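PDB 7EEH: TqaL from Neurospora crassa, which belongs to the 2OG-Fe dioxygenase family of the cupin clan and binds an iron ion within its beta-rich core. Local coordinates for residues G182-L196 with F240-S254. The protein carries 1 engineered substitution. Sequence-based numbering, arbitrary orientation.
Sequences GVHTDGVDHTMTTYL and FLDTLLLVDTENKHS. With FE (Fe (III) ion), chain H.
His-184 and Asp-186 meet His-253 around a single iron(III) ion, a worked example of the facial triad of two histidines and one carboxylate carried by the cupin-like double-stranded beta-helix. The iron takes NE2 of His-184 at 2.2 Å and, at 2.1 Å each, OD1 of Asp-186 and NE2 of His-253; a water and two atoms from outside the two segments take the other positions. The two imidazoles are inclined at 61°, and the carboxylate of Asp-186 stands nearly perpendicular to the His-253 ring.

A second shell fixes these ligands. ND1 of His-184 donates to Gly-182 O at 2.7 Å, with the acceptor close to the ring plane, which sets the rotation of the imidazole. The other carboxylate oxygen, OD2 of Asp-186, accepts from Thr-191 OG1 through its anti lone pair. Backbone bonds in both directions pair His-184 with His-253.

At the edge of the His-253 ring, Asp-248 extends its carboxylate away from its own backbone N (chi1 -176°) into the turn before strand 190-196. Its OD2 accepts from Val-188 N and also forms a salt bridge with Arg-149, which probably offsets the negative charge of Asp-248 itself.

Farther out, strands 190-196 and 243-247 run antiparallel, and CB of Met-192, modelled as selenomethionine, packs on Leu-245 CD1 facing helix 128-141. The turn itself is pinned by an almost straight bond, 172° at the hydrogen, from Asp-186 N to the syn lone pair of Asp-248 OD1, 2.9 Å away.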
loop_
_atom_site.group_PDB
_atom_site.type_symbol
_atom_site.label_atom_id
_atom_site.label_comp_id
_atom_site.label_asym_id
_atom_site.label_seq_id
_atom_site.Cartn_x
_atom_site.Cartn_y
_atom_site.Cartn_z
ATOM N N GLY B 182 7.432 -41.472 -7.573
ATOM C CA GLY B 182 6.034 -41.269 -7.894
ATOM C C GLY B 182 5.331 -40.378 -6.888
ATOM O O GLY B 182 5.952 -39.600 -6.161
ATOM N N VAL B 183 4.001 -40.498 -6.862
ATOM C CA VAL B 183 3.180 -39.794 -5.881
ATOM C C VAL B 183 3.663 -40.102 -4.473
ATOM O O VAL B 183 3.802 -41.270 -4.101
ATOM C CB VAL B 183 1.707 -40.197 -6.070
ATOM C CG1 VAL B 183 0.814 -39.446 -5.103
ATOM C CG2 VAL B 183 1.292 -39.938 -7.514
ATOM N N HIS B 184 3.880 -39.058 -3.670
ATOM C CA HIS B 184 4.436 -39.247 -2.332
ATOM C C HIS B 184 4.114 -38.051 -1.436
ATOM O O HIS B 184 3.656 -37.002 -1.901
ATOM C CB HIS B 184 5.954 -39.452 -2.409
ATOM C CG HIS B 184 6.694 -38.240 -2.876
ATOM N ND1 HIS B 184 6.771 -37.887 -4.206
ATOM C CD2 HIS B 184 7.370 -37.287 -2.194
ATOM C CE1 HIS B 184 7.473 -36.776 -4.325
ATOM N NE2 HIS B 184 7.855 -36.392 -3.119
ATOM N N THR B 185 4.336 -38.239 -0.131
ATOM C CA THR B 185 4.611 -37.160 0.807
ATOM C C THR B 185 6.077 -37.231 1.227
ATOM O O THR B 185 6.706 -38.289 1.167
ATOM C CB THR B 185 3.725 -37.222 2.059
ATOM O OG1 THR B 185 4.182 -38.274 2.915
ATOM C CG2 THR B 185 2.264 -37.477 1.672
ATOM N N ASP B 186 6.608 -36.095 1.663
ATOM C CA ASP B 186 7.996 -35.993 2.094
ATOM C C ASP B 186 8.202 -36.404 3.546
ATOM O O ASP B 186 9.342 -36.379 4.022
ATOM C CB ASP B 186 8.499 -34.557 1.925
ATOM C CG ASP B 186 8.398 -34.054 0.500
ATOM O OD1 ASP B 186 8.478 -34.861 -0.450
ATOM O OD2 ASP B 186 8.254 -32.822 0.340
ATOM N N GLY B 187 7.137 -36.747 4.267
ATOM C CA GLY B 187 7.272 -37.138 5.656
ATOM C C GLY B 187 7.524 -36.003 6.615
ATOM O O GLY B 187 8.040 -36.240 7.708
ATOM N N VAL B 188 7.179 -34.765 6.247
ATOM C CA VAL B 188 7.403 -33.622 7.128
ATOM C C VAL B 188 6.069 -32.902 7.321
ATOM O O VAL B 188 5.007 -33.465 7.025
ATOM C CB VAL B 188 8.496 -32.692 6.557
ATOM C CG1 VAL B 188 9.864 -33.411 6.508
ATOM C CG2 VAL B 188 8.117 -32.212 5.167
ATOM N N ASP B 189 6.105 -31.673 7.845
ATOM C CA ASP B 189 4.899 -30.870 8.021
ATOM C C ASP B 189 4.684 -29.868 6.893
ATOM O O ASP B 189 3.572 -29.767 6.376
ATOM C CB ASP B 189 4.937 -30.128 9.367
ATOM C CG ASP B 189 4.848 -31.077 10.562
ATOM O OD1 ASP B 189 3.919 -31.913 10.582
ATOM O OD2 ASP B 189 5.715 -30.990 11.462
ATOM N N HIS B 190 5.717 -29.105 6.525
ATOM C CA HIS B 190 5.628 -28.099 5.469
ATOM C C HIS B 190 6.827 -28.249 4.549
ATOM O O HIS B 190 7.961 -28.352 5.026
ATOM C CB HIS B 190 5.621 -26.665 6.028
ATOM C CG HIS B 190 4.555 -26.409 7.041
ATOM N ND1 HIS B 190 3.254 -26.107 6.692
ATOM C CD2 HIS B 190 4.599 -26.386 8.394
ATOM C CE1 HIS B 190 2.540 -25.924 7.788
ATOM N NE2 HIS B 190 3.332 -26.092 8.836
ATOM N N THR B 191 6.584 -28.234 3.243
ATOM C CA THR B 191 7.643 -28.304 2.247
ATOM C C THR B 191 7.580 -27.061 1.370
ATOM O O THR B 191 6.498 -26.672 0.915
ATOM C CB THR B 191 7.524 -29.556 1.350
ATOM O OG1 THR B 191 7.629 -30.748 2.135
ATOM C CG2 THR B 191 8.657 -29.554 0.280
HETATM N N MSE B 192 8.737 -26.433 1.146
HETATM C CA MSE B 192 8.842 -25.240 0.306
HETATM C C MSE B 192 9.921 -25.496 -0.748
HETATM O O MSE B 192 11.034 -25.951 -0.421
HETATM C CB MSE B 192 9.188 -23.988 1.142
HETATM C CG MSE B 192 9.261 -22.692 0.327
HETATM SE SE MSE B 192 9.002 -21.100 1.390
HETATM C CE MSE B 192 10.871 -20.500 1.736
ATOM N N THR B 193 9.593 -25.236 -2.010
ATOM C CA THR B 193 10.518 -25.407 -3.125
ATOM C C THR B 193 10.609 -24.092 -3.879
ATOM O O THR B 193 9.600 -23.596 -4.395
ATOM C CB THR B 193 10.061 -26.523 -4.058
ATOM O OG1 THR B 193 8.769 -26.195 -4.588
ATOM C CG2 THR B 193 9.954 -27.826 -3.283
ATOM N N THR B 194 11.811 -23.536 -3.940
ATOM C CA THR B 194 12.053 -22.219 -4.500
ATOM C C THR B 194 13.044 -22.373 -5.644
ATOM O O THR B 194 14.079 -23.023 -5.489
ATOM C CB THR B 194 12.586 -21.274 -3.424
ATOM O OG1 THR B 194 11.546 -21.018 -2.466
ATOM C CG2 THR B 194 13.067 -19.953 -4.017
ATOM N N TYR B 195 12.701 -21.803 -6.792
ATOM C CA TYR B 195 13.464 -21.949 -8.019
ATOM C C TYR B 195 14.536 -20.873 -8.101
ATOM O O TYR B 195 14.250 -19.684 -7.928
ATOM C CB TYR B 195 12.504 -21.856 -9.198
ATOM C CG TYR B 195 13.083 -21.729 -10.574
ATOM C CD1 TYR B 195 13.453 -20.487 -11.087
ATOM C CD2 TYR B 195 13.183 -22.839 -11.400
ATOM C CE1 TYR B 195 13.948 -20.366 -12.381
ATOM C CE2 TYR B 195 13.678 -22.730 -12.689
ATOM C CZ TYR B 195 14.055 -21.496 -13.171
ATOM O OH TYR B 195 14.532 -21.395 -14.457
ATOM N N LEU B 196 15.768 -21.289 -8.362
ATOM C CA LEU B 196 16.867 -20.345 -8.496
ATOM C C LEU B 196 17.260 -20.072 -9.941
ATOM O O LEU B 196 17.708 -18.961 -10.242
ATOM C CB LEU B 196 18.103 -20.851 -7.742
ATOM C CG LEU B 196 17.958 -20.944 -6.224
ATOM C CD1 LEU B 196 19.293 -21.415 -5.603
ATOM C CD2 LEU B 196 17.500 -19.580 -5.681
ATOM N N PHE B 240 13.044 -16.916 -11.608
ATOM C CA PHE B 240 13.802 -16.707 -10.387
ATOM C C PHE B 240 12.892 -16.415 -9.199
ATOM O O PHE B 240 12.158 -15.424 -9.194
ATOM C CB PHE B 240 14.786 -15.543 -10.590
ATOM C CG PHE B 240 15.569 -15.194 -9.363
ATOM C CD1 PHE B 240 16.349 -16.151 -8.736
ATOM C CD2 PHE B 240 15.539 -13.910 -8.845
ATOM C CE1 PHE B 240 17.072 -15.851 -7.599
ATOM C CE2 PHE B 240 16.269 -13.581 -7.709
ATOM C CZ PHE B 240 17.041 -14.561 -7.078
ATOM N N LEU B 241 12.935 -17.297 -8.204
ATOM C CA LEU B 241 12.274 -17.214 -6.898
ATOM C C LEU B 241 10.801 -17.611 -6.942
ATOM O O LEU B 241 10.124 -17.430 -5.929
ATOM C CB LEU B 241 12.389 -15.826 -6.251
ATOM C CG LEU B 241 13.807 -15.388 -5.852
ATOM C CD1 LEU B 241 13.799 -13.973 -5.289
ATOM C CD2 LEU B 241 14.403 -16.366 -4.845
ATOM N N ASP B 242 10.284 -18.122 -8.063
ATOM C CA ASP B 242 9.055 -18.904 -8.022
ATOM C C ASP B 242 9.103 -19.870 -6.838
ATOM O O ASP B 242 10.074 -20.619 -6.680
ATOM C CB ASP B 242 8.879 -19.692 -9.321
ATOM C CG ASP B 242 8.310 -18.841 -10.480
ATOM O OD1 ASP B 242 7.964 -17.651 -10.282
ATOM O OD2 ASP B 242 8.196 -19.392 -11.592
ATOM N N THR B 243 8.055 -19.853 -6.011
ATOM C CA THR B 243 8.048 -20.573 -4.738
ATOM C C THR B 243 6.715 -21.278 -4.520
ATOM O O THR B 243 5.652 -20.647 -4.573
ATOM C CB THR B 243 8.323 -19.625 -3.556
ATOM O OG1 THR B 243 9.672 -19.137 -3.621
ATOM C CG2 THR B 243 8.154 -20.353 -2.240
ATOM N N LEU B 244 6.786 -22.582 -4.270
ATOM C CA LEU B 244 5.646 -23.406 -3.878
ATOM C C LEU B 244 5.810 -23.801 -2.419
ATOM O O LEU B 244 6.876 -24.288 -2.032
ATOM C CB LEU B 244 5.565 -24.667 -4.745
ATOM C CG LEU B 244 4.524 -25.683 -4.286
ATOM C CD1 LEU B 244 3.113 -25.147 -4.540
ATOM C CD2 LEU B 244 4.744 -27.050 -4.954
ATOM N N LEU B 245 4.766 -23.598 -1.616
ATOM C CA LEU B 245 4.732 -24.052 -0.233
ATOM C C LEU B 245 3.497 -24.931 -0.045
ATOM O O LEU B 245 2.408 -24.565 -0.487
ATOM C CB LEU B 245 4.691 -22.851 0.723
ATOM C CG LEU B 245 4.519 -23.084 2.228
ATOM C CD1 LEU B 245 5.768 -23.734 2.790
ATOM C CD2 LEU B 245 4.279 -21.749 2.907
ATOM N N LEU B 246 3.651 -26.088 0.600
ATOM C CA LEU B 246 2.534 -27.020 0.730
ATOM C C LEU B 246 2.550 -27.688 2.098
ATOM O O LEU B 246 3.612 -27.928 2.674
ATOM C CB LEU B 246 2.544 -28.092 -0.371
ATOM C CG LEU B 246 3.746 -29.029 -0.541
ATOM C CD1 LEU B 246 3.663 -30.252 0.372
ATOM C CD2 LEU B 246 3.835 -29.468 -1.992
ATOM N N VAL B 247 1.357 -27.993 2.605
ATOM C CA VAL B 247 1.207 -28.750 3.847
ATOM C C VAL B 247 1.424 -30.219 3.504
ATOM O O VAL B 247 0.622 -30.821 2.789
ATOM C CB VAL B 247 -0.164 -28.522 4.488
ATOM C CG1 VAL B 247 -0.339 -29.422 5.750
ATOM C CG2 VAL B 247 -0.338 -27.046 4.829
ATOM N N ASP B 248 2.530 -30.792 3.985
ATOM C CA ASP B 248 2.987 -32.079 3.462
ATOM C C ASP B 248 2.150 -33.246 3.975
ATOM O O ASP B 248 2.154 -34.321 3.362
ATOM C CB ASP B 248 4.459 -32.291 3.832
ATOM C CG ASP B 248 5.039 -33.578 3.241
ATOM O OD1 ASP B 248 4.972 -33.761 2.008
ATOM O OD2 ASP B 248 5.554 -34.403 4.022
ATOM N N THR B 249 1.436 -33.049 5.083
ATOM C CA THR B 249 0.590 -34.069 5.680
ATOM C C THR B 249 -0.811 -34.110 5.085
ATOM O O THR B 249 -1.552 -35.061 5.349
ATOM C CB THR B 249 0.480 -33.833 7.188
ATOM O OG1 THR B 249 0.170 -32.456 7.419
ATOM C CG2 THR B 249 1.790 -34.160 7.883
ATOM N N GLU B 250 -1.196 -33.120 4.291
ATOM C CA GLU B 250 -2.559 -33.064 3.775
ATOM C C GLU B 250 -2.622 -33.064 2.260
ATOM O O GLU B 250 -3.724 -33.028 1.704
ATOM C CB GLU B 250 -3.288 -31.830 4.332
ATOM C CG GLU B 250 -3.304 -31.810 5.843
ATOM C CD GLU B 250 -3.734 -30.480 6.400
ATOM O OE1 GLU B 250 -4.426 -29.739 5.668
ATOM O OE2 GLU B 250 -3.350 -30.175 7.551
ATOM N N ASN B 251 -1.471 -33.105 1.587
ATOM C CA ASN B 251 -1.344 -33.196 0.138
ATOM C C ASN B 251 -0.345 -34.287 -0.185
ATOM O O ASN B 251 0.532 -34.594 0.623
ATOM C CB ASN B 251 -0.799 -31.920 -0.515
ATOM C CG ASN B 251 -1.627 -30.708 -0.224
ATOM O OD1 ASN B 251 -2.600 -30.441 -0.921
ATOM N ND2 ASN B 251 -1.231 -29.941 0.795
ATOM N N LYS B 252 -0.556 -34.962 -1.304
ATOM C CA LYS B 252 0.489 -35.768 -1.907
ATOM C C LYS B 252 0.975 -34.969 -3.097
ATOM O O LYS B 252 0.271 -34.069 -3.571
ATOM C CB LYS B 252 -0.005 -37.163 -2.339
ATOM C CG LYS B 252 -0.236 -38.148 -1.216
ATOM C CD LYS B 252 -0.895 -39.456 -1.648
ATOM C CE LYS B 252 -1.258 -40.322 -0.428
ATOM N NZ LYS B 252 -2.080 -41.531 -0.766
ATOM N N HIS B 253 2.187 -35.263 -3.566
ATOM C CA HIS B 253 2.679 -34.520 -4.713
ATOM C C HIS B 253 3.571 -35.407 -5.569
ATOM O O HIS B 253 3.973 -36.498 -5.171
ATOM C CB HIS B 253 3.412 -33.240 -4.283
ATOM C CG HIS B 253 4.581 -33.479 -3.386
ATOM N ND1 HIS B 253 4.453 -33.673 -2.023
ATOM C CD2 HIS B 253 5.909 -33.542 -3.653
ATOM C CE1 HIS B 253 5.651 -33.844 -1.494
ATOM N NE2 HIS B 253 6.550 -33.776 -2.462
ATOM N N SER B 254 3.851 -34.922 -6.773
ATOM C CA SER B 254 4.704 -35.617 -7.722
ATOM C C SER B 254 5.295 -34.580 -8.664
ATOM O O SER B 254 4.716 -33.510 -8.871
ATOM C CB SER B 254 3.929 -36.699 -8.488
ATOM O OG SER B 254 2.957 -36.135 -9.347
HETATM FE FE FE H . 8.585 -34.449 -2.464
HETATM O O HOH W 1 1.572 -31.259 9.637
HETATM O O HOH W 2 10.588 -35.528 -2.348
#